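Local coordinates for hypothetical protein Atu1826 (Agrobacterium tumefaciens, PDB 2I3D) that is of unknown function but is a putative alpha/beta hydrolase, related in sequence to X-Pro dipeptidyl-peptidases of the S15 family, at residues Phe28-Tyr39 with Leu83-Gln94; Leu164-Ile173 with Val191-Ile202. All blocks are in the same frame, centred on the assembly; numbering follows the deposited sequence. Where two conformers were deposited one is given.

Contact 1: residues Phe28-Tyr39 with Leu83-Gln94; sequences FNGPAGRLEGRY and LRFNFRSIGRSQ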
loop_
_atom_site.group_PDB
_atom_site.type_symbol
_atom_site.label_atom_id
_atom_site.label_comp_id
_atom_site.label_asym_id
_atom_site.label_seq_id
_atom_site.Cartn_x
_atom_site.Cartn_y
_atom_site.Cartn_z
ATOM N N PHE B 28 8.262 -18.561 -10.494
ATOM C CA PHE B 28 8.997 -18.818 -11.742
ATOM C C PHE B 28 10.451 -18.409 -11.529
ATOM O O PHE B 28 10.799 -17.830 -10.500
ATOM C CB PHE B 28 8.358 -18.108 -12.949
ATOM C CG PHE B 28 8.212 -16.609 -12.775
ATOM C CD1 PHE B 28 9.189 -15.743 -13.269
ATOM C CD2 PHE B 28 7.092 -16.076 -12.113
ATOM C CE1 PHE B 28 9.047 -14.332 -13.115
ATOM C CE2 PHE B 28 6.953 -14.703 -11.935
ATOM C CZ PHE B 28 7.922 -13.831 -12.429
ATOM N N ASN B 29 11.310 -18.740 -12.492
ATOM C CA ASN B 29 12.731 -18.521 -12.305
ATOM C C ASN B 29 13.167 -17.209 -12.878
ATOM O O ASN B 29 12.872 -16.904 -14.035
ATOM C CB ASN B 29 13.539 -19.663 -12.943
ATOM C CG ASN B 29 13.380 -20.977 -12.188
ATOM O OD1 ASN B 29 13.170 -21.002 -10.953
ATOM N ND2 ASN B 29 13.469 -22.082 -12.922
ATOM N N GLY B 30 13.856 -16.422 -12.064
ATOM C CA GLY B 30 14.558 -15.252 -12.570
ATOM C C GLY B 30 16.057 -15.475 -12.489
ATOM O O GLY B 30 16.509 -16.518 -11.988
ATOM N N PRO B 31 16.844 -14.499 -12.957
ATOM C CA PRO B 31 18.292 -14.573 -12.888
ATOM C C PRO B 31 18.857 -14.717 -11.468
ATOM O O PRO B 31 19.953 -15.265 -11.296
ATOM C CB PRO B 31 18.738 -13.242 -13.509
ATOM C CG PRO B 31 17.613 -12.868 -14.404
ATOM C CD PRO B 31 16.391 -13.278 -13.651
ATOM N N ALA B 32 18.129 -14.263 -10.449
ATOM C CA ALA B 32 18.653 -14.254 -9.094
ATOM C C ALA B 32 18.050 -15.362 -8.268
ATOM O O ALA B 32 18.295 -15.443 -7.049
ATOM C CB ALA B 32 18.366 -12.895 -8.421
ATOM N N GLY B 33 17.210 -16.162 -8.906
ATOM C CA GLY B 33 16.531 -17.271 -8.236
ATOM C C GLY B 33 15.032 -17.210 -8.470
ATOM O O GLY B 33 14.569 -16.670 -9.502
ATOM N N ARG B 34 14.279 -17.755 -7.516
ATOM C CA ARG B 34 12.818 -17.810 -7.545
ATOM C C ARG B 34 12.226 -16.401 -7.534
ATOM O O ARG B 34 12.686 -15.558 -6.742
ATOM C CB ARG B 34 12.288 -18.559 -6.303
ATOM C CG ARG B 34 12.408 -20.099 -6.375
ATOM C CD ARG B 34 11.632 -20.786 -5.244
ATOM N NE ARG B 34 11.629 -22.242 -5.399
ATOM C CZ ARG B 34 11.234 -23.103 -4.464
ATOM N NH1 ARG B 34 10.798 -22.669 -3.285
ATOM N NH2 ARG B 34 11.284 -24.405 -4.710
ATOM N N LEU B 35 11.213 -16.174 -8.369
ATOM C CA LEU B 35 10.396 -14.958 -8.341
ATOM C C LEU B 35 8.955 -15.383 -8.068
ATOM O O LEU B 35 8.408 -16.304 -8.730
ATOM C CB LEU B 35 10.471 -14.158 -9.664
ATOM C CG LEU B 35 11.831 -13.533 -10.007
ATOM C CD1 LEU B 35 11.873 -13.110 -11.499
ATOM C CD2 LEU B 35 12.114 -12.343 -9.053
ATOM N N GLU B 36 8.357 -14.709 -7.085
ATOM C CA GLU B 36 7.002 -14.922 -6.658
ATOM C C GLU B 36 6.048 -14.015 -7.473
ATOM O O GLU B 36 6.317 -12.822 -7.639
ATOM C CB GLU B 36 6.935 -14.580 -5.157
ATOM C CG GLU B 36 5.589 -14.603 -4.568
ATOM C CD GLU B 36 5.562 -14.171 -3.116
ATOM O OE1 GLU B 36 6.340 -13.278 -2.651
ATOM O OE2 GLU B 36 4.704 -14.740 -2.440
ATOM N N GLY B 37 4.941 -14.571 -7.970
ATOM C CA GLY B 37 3.978 -13.774 -8.760
ATOM C C GLY B 37 2.531 -14.136 -8.506
ATOM O O GLY B 37 2.238 -15.085 -7.735
ATOM N N ARG B 38 1.643 -13.330 -9.112
ATOM C CA ARG B 38 0.208 -13.582 -9.154
ATOM C C ARG B 38 -0.205 -13.430 -10.595
ATOM O O ARG B 38 0.057 -12.390 -11.220
ATOM C CB ARG B 38 -0.572 -12.582 -8.278
ATOM C CG ARG B 38 -0.218 -12.668 -6.797
ATOM C CD ARG B 38 -0.618 -14.028 -6.207
ATOM N NE ARG B 38 -0.282 -14.121 -4.792
ATOM C CZ ARG B 38 0.773 -14.760 -4.289
ATOM N NH1 ARG B 38 1.623 -15.404 -5.074
ATOM N NH2 ARG B 38 0.976 -14.766 -2.984
ATOM N N TYR B 39 -0.857 -14.458 -11.117
ATOM C CA TYR B 39 -1.072 -14.650 -12.539
ATOM C C TYR B 39 -2.514 -14.983 -12.840
ATOM O O TYR B 39 -3.076 -15.901 -12.241
ATOM C CB TYR B 39 -0.171 -15.799 -12.966
ATOM C CG TYR B 39 -0.467 -16.455 -14.284
ATOM C CD1 TYR B 39 -0.374 -15.758 -15.491
ATOM C CD2 TYR B 39 -0.764 -17.833 -14.332
ATOM C CE1 TYR B 39 -0.614 -16.420 -16.731
ATOM C CE2 TYR B 39 -0.980 -18.486 -15.540
ATOM C CZ TYR B 39 -0.907 -17.784 -16.728
ATOM O OH TYR B 39 -1.139 -18.462 -17.915
ATOM N N LEU B 83 0.043 -10.430 -15.158
ATOM C CA LEU B 83 0.988 -10.894 -14.134
ATOM C C LEU B 83 1.482 -9.705 -13.328
ATOM O O LEU B 83 1.905 -8.726 -13.928
ATOM C CB LEU B 83 2.193 -11.582 -14.797
ATOM C CG LEU B 83 3.312 -12.032 -13.857
ATOM C CD1 LEU B 83 2.864 -13.243 -13.003
ATOM C CD2 LEU B 83 4.539 -12.348 -14.655
ATOM N N ARG B 84 1.390 -9.756 -11.997
ATOM C CA ARG B 84 2.197 -8.902 -11.137
ATOM C C ARG B 84 3.154 -9.817 -10.385
ATOM O O ARG B 84 2.874 -10.999 -10.169
ATOM C CB ARG B 84 1.361 -8.072 -10.153
ATOM C CG ARG B 84 0.434 -8.919 -9.217
ATOM C CD ARG B 84 -0.494 -7.978 -8.416
ATOM N NE ARG B 84 -1.003 -8.602 -7.193
ATOM C CZ ARG B 84 -2.043 -9.439 -7.145
ATOM N NH1 ARG B 84 -2.706 -9.787 -8.248
ATOM N NH2 ARG B 84 -2.419 -9.932 -5.975
ATOM N N PHE B 85 4.296 -9.289 -9.994
ATOM C CA PHE B 85 5.255 -10.122 -9.245
ATOM C C PHE B 85 6.163 -9.277 -8.357
ATOM O O PHE B 85 6.291 -8.074 -8.548
ATOM C CB PHE B 85 6.114 -10.940 -10.236
ATOM C CG PHE B 85 7.137 -10.118 -10.987
ATOM C CD1 PHE B 85 8.451 -10.027 -10.512
ATOM C CD2 PHE B 85 6.776 -9.404 -12.146
ATOM C CE1 PHE B 85 9.398 -9.233 -11.169
ATOM C CE2 PHE B 85 7.736 -8.594 -12.804
ATOM C CZ PHE B 85 9.034 -8.527 -12.312
ATOM N N ASN B 86 6.807 -9.940 -7.389
ATOM C CA ASN B 86 7.726 -9.286 -6.486
ATOM C C ASN B 86 9.109 -9.288 -7.084
ATOM O O ASN B 86 9.597 -10.344 -7.512
ATOM C CB ASN B 86 7.732 -9.992 -5.136
ATOM C CG ASN B 86 6.605 -9.530 -4.241
ATOM O OD1 ASN B 86 6.082 -8.403 -4.392
ATOM N ND2 ASN B 86 6.237 -10.373 -3.266
ATOM N N PHE B 87 9.740 -8.120 -7.113
ATOM C CA PHE B 87 11.157 -8.051 -7.545
ATOM C C PHE B 87 12.033 -8.902 -6.625
ATOM O O PHE B 87 11.648 -9.187 -5.474
ATOM C CB PHE B 87 11.697 -6.619 -7.559
ATOM C CG PHE B 87 11.190 -5.792 -8.718
ATOM C CD1 PHE B 87 11.367 -6.209 -10.056
ATOM C CD2 PHE B 87 10.567 -4.557 -8.464
ATOM C CE1 PHE B 87 10.874 -5.404 -11.123
ATOM C CE2 PHE B 87 10.099 -3.730 -9.511
ATOM C CZ PHE B 87 10.233 -4.160 -10.846
ATOM N N ARG B 88 13.213 -9.298 -7.116
ATOM C CA ARG B 88 14.220 -9.968 -6.243
ATOM C C ARG B 88 14.315 -9.292 -4.882
ATOM O O ARG B 88 14.348 -8.036 -4.796
ATOM C CB ARG B 88 15.616 -9.958 -6.896
ATOM C CG ARG B 88 16.198 -8.563 -7.140
ATOM C CD ARG B 88 17.484 -8.633 -8.010
ATOM N NE ARG B 88 17.238 -9.271 -9.296
ATOM C CZ ARG B 88 18.204 -9.763 -10.078
ATOM N NH1 ARG B 88 19.473 -9.637 -9.685
ATOM N NH2 ARG B 88 17.909 -10.352 -11.237
ATOM N N SER B 89 14.361 -10.141 -3.838
ATOM C CA SER B 89 14.507 -9.769 -2.401
ATOM C C SER B 89 13.173 -9.450 -1.733
ATOM O O SER B 89 13.119 -9.420 -0.509
ATOM C CB SER B 89 15.463 -8.609 -2.164
ATOM O OG SER B 89 14.791 -7.343 -2.276
ATOM N N ILE B 90 12.120 -9.178 -2.521
ATOM C CA ILE B 90 10.803 -8.798 -1.973
ATOM C C ILE B 90 9.906 -10.055 -1.757
ATOM O O ILE B 90 9.788 -10.922 -2.633
ATOM C CB ILE B 90 10.101 -7.798 -2.957
ATOM C CG1 ILE B 90 11.046 -6.633 -3.388
ATOM C CG2 ILE B 90 8.721 -7.348 -2.417
ATOM C CD1 ILE B 90 11.546 -5.740 -2.276
ATOM N N GLY B 91 9.275 -10.151 -0.591
ATOM C CA GLY B 91 8.429 -11.318 -0.283
ATOM C C GLY B 91 9.237 -12.607 -0.333
ATOM O O GLY B 91 10.296 -12.705 0.267
ATOM N N ARG B 92 8.777 -13.563 -1.120
ATOM C CA ARG B 92 9.479 -14.827 -1.286
ATOM C C ARG B 92 10.435 -14.823 -2.483
ATOM O O ARG B 92 11.089 -15.839 -2.794
ATOM C CB ARG B 92 8.461 -15.949 -1.428
ATOM C CG ARG B 92 7.622 -16.202 -0.175
ATOM C CD ARG B 92 6.458 -17.084 -0.604
ATOM N NE ARG B 92 5.545 -17.560 0.441
ATOM C CZ ARG B 92 5.392 -18.854 0.754
ATOM N NH1 ARG B 92 6.135 -19.785 0.143
ATOM N NH2 ARG B 92 4.520 -19.224 1.689
ATOM N N SER B 93 10.511 -13.707 -3.211
ATOM C CA SER B 93 11.482 -13.662 -4.303
ATOM C C SER B 93 12.899 -13.631 -3.726
ATOM O O SER B 93 13.198 -12.858 -2.836
ATOM C CB SER B 93 11.213 -12.460 -5.207
ATOM O OG SER B 93 9.985 -12.669 -5.901
ATOM N N GLN B 94 13.761 -14.487 -4.263
ATOM C CA GLN B 94 15.135 -14.619 -3.798
ATOM C C GLN B 94 16.017 -13.510 -4.322
ATOM O O GLN B 94 15.616 -12.751 -5.211
ATOM C CB GLN B 94 15.679 -15.964 -4.278
ATOM C CG GLN B 94 15.017 -17.125 -3.578
ATOM C CD GLN B 94 15.616 -18.430 -4.015
ATOM O OE1 GLN B 94 15.559 -18.797 -5.183
ATOM N NE2 GLN B 94 16.216 -19.141 -3.067
HETATM O O HOH W 1 14.915 -13.790 -7.583
#

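Contact 2: residues Leu164-Ile173 with Val191-Ile202; sequences LAPCPSSGLI and VEKLKTQKGILI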
loop_
_atom_site.group_PDB
_atom_site.type_symbol
_atom_site.label_atom_id
_atom_site.label_comp_id
_atom_site.label_asym_id
_atom_site.label_seq_id
_atom_site.Cartn_x
_atom_site.Cartn_y
_atom_site.Cartn_z
ATOM N N LEU B 164 14.922 6.809 -23.009
ATOM C CA LEU B 164 13.731 6.913 -23.869
ATOM C C LEU B 164 14.008 7.852 -25.046
ATOM O O LEU B 164 13.672 9.068 -25.039
ATOM C CB LEU B 164 12.569 7.455 -23.078
ATOM C CG LEU B 164 11.934 6.449 -22.112
ATOM C CD1 LEU B 164 11.030 7.187 -21.089
ATOM C CD2 LEU B 164 11.153 5.310 -22.861
ATOM N N ALA B 165 14.605 7.297 -26.081
ATOM C CA ALA B 165 15.120 8.145 -27.156
ATOM C C ALA B 165 15.136 7.398 -28.498
ATOM O O ALA B 165 16.210 7.050 -29.015
ATOM C CB ALA B 165 16.508 8.639 -26.800
ATOM N N PRO B 166 13.955 7.232 -29.118
ATOM C CA PRO B 166 12.743 7.796 -28.549
ATOM C C PRO B 166 11.906 6.723 -27.834
ATOM O O PRO B 166 12.130 5.504 -27.975
ATOM C CB PRO B 166 11.988 8.293 -29.796
ATOM C CG PRO B 166 12.338 7.222 -30.825
ATOM C CD PRO B 166 13.682 6.597 -30.432
ATOM N N CYS B 167 10.972 7.223 -27.052
ATOM C CA CYS B 167 9.939 6.401 -26.522
ATOM C C CYS B 167 9.195 5.773 -27.710
ATOM O O CYS B 167 8.764 6.486 -28.608
ATOM C CB CYS B 167 9.031 7.225 -25.629
ATOM S SG CYS B 167 7.728 6.262 -24.842
ATOM N N PRO B 168 9.073 4.444 -27.727
ATOM C CA PRO B 168 8.531 3.742 -28.901
ATOM C C PRO B 168 6.979 3.611 -29.008
ATOM O O PRO B 168 6.421 3.186 -30.051
ATOM C CB PRO B 168 9.221 2.375 -28.781
ATOM C CG PRO B 168 9.238 2.144 -27.318
ATOM C CD PRO B 168 9.610 3.488 -26.734
ATOM N N SER B 169 6.294 3.948 -27.922
ATOM C CA SER B 169 4.859 3.696 -27.834
ATOM C C SER B 169 4.164 4.855 -27.150
ATOM O O SER B 169 4.781 5.623 -26.374
ATOM C CB SER B 169 4.576 2.408 -27.037
ATOM O OG SER B 169 5.151 1.284 -27.694
ATOM N N SER B 170 2.871 4.962 -27.442
ATOM C CA SER B 170 1.992 5.875 -26.740
ATOM C C SER B 170 1.680 5.286 -25.351
ATOM O O SER B 170 1.604 4.076 -25.177
ATOM C CB SER B 170 0.692 5.999 -27.537
ATOM O OG SER B 170 0.972 6.650 -28.794
ATOM N N GLY B 171 1.437 6.165 -24.386
ATOM C CA GLY B 171 1.046 5.677 -23.062
ATOM C C GLY B 171 0.622 6.824 -22.159
ATOM O O GLY B 171 0.566 8.000 -22.569
ATOM N N LEU B 172 0.362 6.461 -20.911
ATOM C CA LEU B 172 -0.165 7.369 -19.883
ATOM C C LEU B 172 0.905 7.614 -18.818
ATOM O O LEU B 172 1.504 6.651 -18.304
ATOM C CB LEU B 172 -1.368 6.675 -19.229
ATOM C CG LEU B 172 -1.940 7.392 -17.989
ATOM C CD1 LEU B 172 -2.591 8.713 -18.348
ATOM C CD2 LEU B 172 -2.926 6.485 -17.294
ATOM N N ILE B 173 1.108 8.890 -18.468
ATOM C CA ILE B 173 1.938 9.253 -17.322
ATOM C C ILE B 173 0.986 9.983 -16.408
ATOM O O ILE B 173 0.292 10.924 -16.834
ATOM C CB ILE B 173 3.146 10.119 -17.726
ATOM C CG1 ILE B 173 4.097 9.287 -18.585
ATOM C CG2 ILE B 173 3.856 10.664 -16.501
ATOM C CD1 ILE B 173 5.310 10.036 -19.141
ATOM N N VAL B 191 7.925 14.703 -19.384
ATOM C CA VAL B 191 6.816 14.664 -20.335
ATOM C C VAL B 191 7.089 15.599 -21.521
ATOM O O VAL B 191 6.897 15.200 -22.659
ATOM C CB VAL B 191 5.514 15.000 -19.675
ATOM C CG1 VAL B 191 4.374 15.087 -20.706
ATOM C CG2 VAL B 191 5.187 13.904 -18.646
ATOM N N GLU B 192 7.560 16.823 -21.251
ATOM C CA GLU B 192 7.878 17.765 -22.345
ATOM C C GLU B 192 8.919 17.175 -23.300
ATOM O O GLU B 192 8.799 17.337 -24.542
ATOM C CB GLU B 192 8.358 19.110 -21.801
ATOM C CG GLU B 192 7.253 19.957 -21.205
ATOM C CD GLU B 192 6.267 20.478 -22.248
ATOM O OE1 GLU B 192 6.671 21.199 -23.188
ATOM O OE2 GLU B 192 5.090 20.146 -22.132
ATOM N N LYS B 193 9.939 16.502 -22.760
ATOM C CA LYS B 193 10.937 15.831 -23.608
ATOM C C LYS B 193 10.276 14.766 -24.498
ATOM O O LYS B 193 10.473 14.736 -25.704
ATOM C CB LYS B 193 12.065 15.240 -22.726
ATOM C CG LYS B 193 13.005 14.254 -23.383
ATOM C CD LYS B 193 13.841 14.967 -24.404
ATOM C CE LYS B 193 14.781 13.986 -25.083
ATOM N NZ LYS B 193 15.461 14.598 -26.266
ATOM N N LEU B 194 9.417 13.932 -23.901
ATOM C CA LEU B 194 8.792 12.856 -24.654
ATOM C C LEU B 194 7.855 13.412 -25.711
ATOM O O LEU B 194 7.722 12.796 -26.773
ATOM C CB LEU B 194 8.015 11.908 -23.736
ATOM C CG LEU B 194 8.934 11.166 -22.757
ATOM C CD1 LEU B 194 8.101 10.166 -21.913
ATOM C CD2 LEU B 194 10.136 10.492 -23.476
ATOM N N LYS B 195 7.236 14.556 -25.434
ATOM C CA LYS B 195 6.243 15.159 -26.357
ATOM C C LYS B 195 6.906 15.720 -27.623
ATOM O O LYS B 195 6.228 16.008 -28.631
ATOM C CB LYS B 195 5.346 16.195 -25.642
ATOM C CG LYS B 195 4.407 15.500 -24.608
ATOM C CD LYS B 195 3.357 16.436 -23.974
ATOM C CE LYS B 195 2.147 15.605 -23.378
ATOM N NZ LYS B 195 1.250 16.476 -22.535
ATOM N N THR B 196 8.232 15.815 -27.636
ATOM C CA THR B 196 8.952 16.225 -28.858
ATOM C C THR B 196 9.115 15.091 -29.870
ATOM O O THR B 196 9.612 15.305 -30.984
ATOM C CB THR B 196 10.366 16.781 -28.553
ATOM O OG1 THR B 196 11.204 15.727 -28.070
ATOM C CG2 THR B 196 10.291 17.907 -27.520
ATOM N N GLN B 197 8.745 13.876 -29.469
ATOM C CA GLN B 197 8.977 12.693 -30.275
ATOM C C GLN B 197 7.748 12.386 -31.170
ATOM O O GLN B 197 6.666 12.117 -30.669
ATOM C CB GLN B 197 9.374 11.551 -29.324
ATOM C CG GLN B 197 10.586 11.980 -28.434
ATOM C CD GLN B 197 11.015 10.962 -27.379
ATOM O OE1 GLN B 197 10.312 9.992 -27.120
ATOM N NE2 GLN B 197 12.178 11.195 -26.762
ATOM N N LYS B 198 7.884 12.452 -32.498
ATOM C CA LYS B 198 6.692 12.290 -33.356
ATOM C C LYS B 198 6.226 10.832 -33.395
ATOM O O LYS B 198 7.007 9.910 -33.168
ATOM C CB LYS B 198 6.935 12.783 -34.787
ATOM C CG LYS B 198 7.188 14.268 -34.892
ATOM C CD LYS B 198 8.224 14.514 -35.976
ATOM C CE LYS B 198 8.568 15.983 -36.070
ATOM N NZ LYS B 198 8.842 16.624 -34.723
ATOM N N GLY B 199 4.939 10.623 -33.625
ATOM C CA GLY B 199 4.470 9.283 -33.852
ATOM C C GLY B 199 4.015 8.565 -32.602
ATOM O O GLY B 199 3.564 7.434 -32.662
ATOM N N ILE B 200 4.131 9.233 -31.467
ATOM C CA ILE B 200 3.493 8.741 -30.249
ATOM C C ILE B 200 2.654 9.874 -29.647
ATOM O O ILE B 200 2.908 11.056 -29.914
ATOM C CB ILE B 200 4.519 8.239 -29.166
ATOM C CG1 ILE B 200 5.401 9.396 -28.666
ATOM C CG2 ILE B 200 5.347 7.010 -29.703
ATOM C CD1 ILE B 200 6.357 8.972 -27.562
ATOM N N LEU B 201 1.690 9.502 -28.796
ATOM C CA LEU B 201 0.977 10.486 -27.963
ATOM C C LEU B 201 1.213 10.093 -26.511
ATOM O O LEU B 201 0.871 8.952 -26.087
ATOM C CB LEU B 201 -0.540 10.422 -28.221
ATOM C CG LEU B 201 -1.375 11.396 -27.363
ATOM C CD1 LEU B 201 -0.981 12.844 -27.659
ATOM C CD2 LEU B 201 -2.867 11.218 -27.587
ATOM N N ILE B 202 1.769 11.049 -25.775
ATOM C CA ILE B 202 1.905 10.959 -24.313
ATOM C C ILE B 202 0.670 11.612 -23.688
ATOM O O ILE B 202 0.426 12.826 -23.886
ATOM C CB ILE B 202 3.211 11.627 -23.783
ATOM C CG1 ILE B 202 4.448 10.967 -24.396
ATOM C CG2 ILE B 202 3.277 11.551 -22.262
ATOM C CD1 ILE B 202 4.646 9.483 -24.061
HETATM O O HOH W 2 2.114 5.301 -30.875
#

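Contact 1: residues Phe28-Tyr39 with Leu83-Gln94
E36 reaches across to the loop after strand 81-85 and offers OE1 to two donors, R92 N at 2.9 Å and N86 ND2 at 3.0 Å. They arrive from opposite faces of the carboxylate plane; the main-chain bond is nearly straight (175° at the hydrogen), the N86 bond more bent. M63 N donates to N86 OD1, fixing that amide from its other end. With CG anti to the backbone N (chi1 174°) and the chain extended beyond it, the carboxylate is carried over to the turn I90-S93. OE2 lies alongside the aliphatic part of R92. The backbone of E36 is held too: its N meets S93 OG at 2.9 Å, a hydroxyl that itself donates to N86 O, and its O accepts from N86 N. Further along, Q94 OE1 takes R34 N in the carbonyl plane, on a lone pair, while Q94 N returns a bond to R34 O.

A32 CB sits over the centre of the R88 guanidinium, 3.5 Å from CZ, and D106 holds that group by a salt bridge. R38 CB lies over one face of the R84 guanidinium. On the other side of the sheet, F28 turns its edge toward the F85 ring, planes 71° apart, and stacks with W113 of helix 101-117.

Bridges G37-F85, R38-R84 and Y39-L83 make the pairing antiparallel, as expected where the N-terminal hairpin joins the central sheet of an alpha/beta hydrolase fold.

Contact 2: residues Leu164-Ile173 with Val191-Ile202
Strand 171-176, helix 184-195 and strand 202-207 form a beta-alpha-beta unit at one edge of the sheet, and this contact ties the approach to its first strand to the end of its helix and the turn that follows. G171 and I202 form a parallel bridge, their CA atoms 5.5 Å apart.

Q197 supplies two of the four hydrogen bonds. Its side chain, extended beyond CG, lays the amide against the loop, where both ends are used: NE2 donates to L164 O at 3.1 Å, nearly in its own amide plane, and OE1 accepts C167 N at 2.8 Å from a donor 37° out of the carbonyl plane. One amide thus bridges main-chain groups on either side of P166, which follows a cis peptide bond and rests its CB on Q197 CD.

Apolar side chains fill much of the remaining interface. L194 splits its two methyls: CD2 meets L164 CB and C167 CB, while CD1 meets I173 CD1 at 3.9 Å. The side chains of I173 and V191 run antiparallel, touching through I173 CD1 and V191 CG2, and I202 CG2 also reaches I173 CD1; F149 of strand 146-152 backs both I173 and I202. Beyond the helix, I200 places CG1 between its backbone N and carbonyl carbon (chi1 64°), which directs CD1 to C167 CB, 3.7 Å away, and leaves CG2 against the backbone of S169.

At the strand entrance the main-chain bond from G171 N to L201 O is weak. Beside it S170 OG accepts L201 N at 2.9 Å in a nearly straight bond (174°), and one water links the same hydroxyl to G199 O.

Overall arrangement
Both contacts reach the same eight-stranded sheet, on opposite sides of the chain's centre; their own centres are 30 Å apart, their nearest atoms about 15 Å. Contact 2 is mostly buried, contact 1 only partly so. In contact 1 a hairpin strand pairs antiparallel with strand 81-85, and a buried carboxylate binds the loop, with arginines packed around the pairing. Contact 2 shares no strand with it: there the pairing is parallel, with one bridge between the segments, a helix supplies much of the packing, and neutral amide and hydroxyl groups replace charges. In each, side chains bind main-chain N-H groups: E36 one of the loop, S93 and Q94 ones of strand 33-40; in contact 2, Q197 and S170 do so.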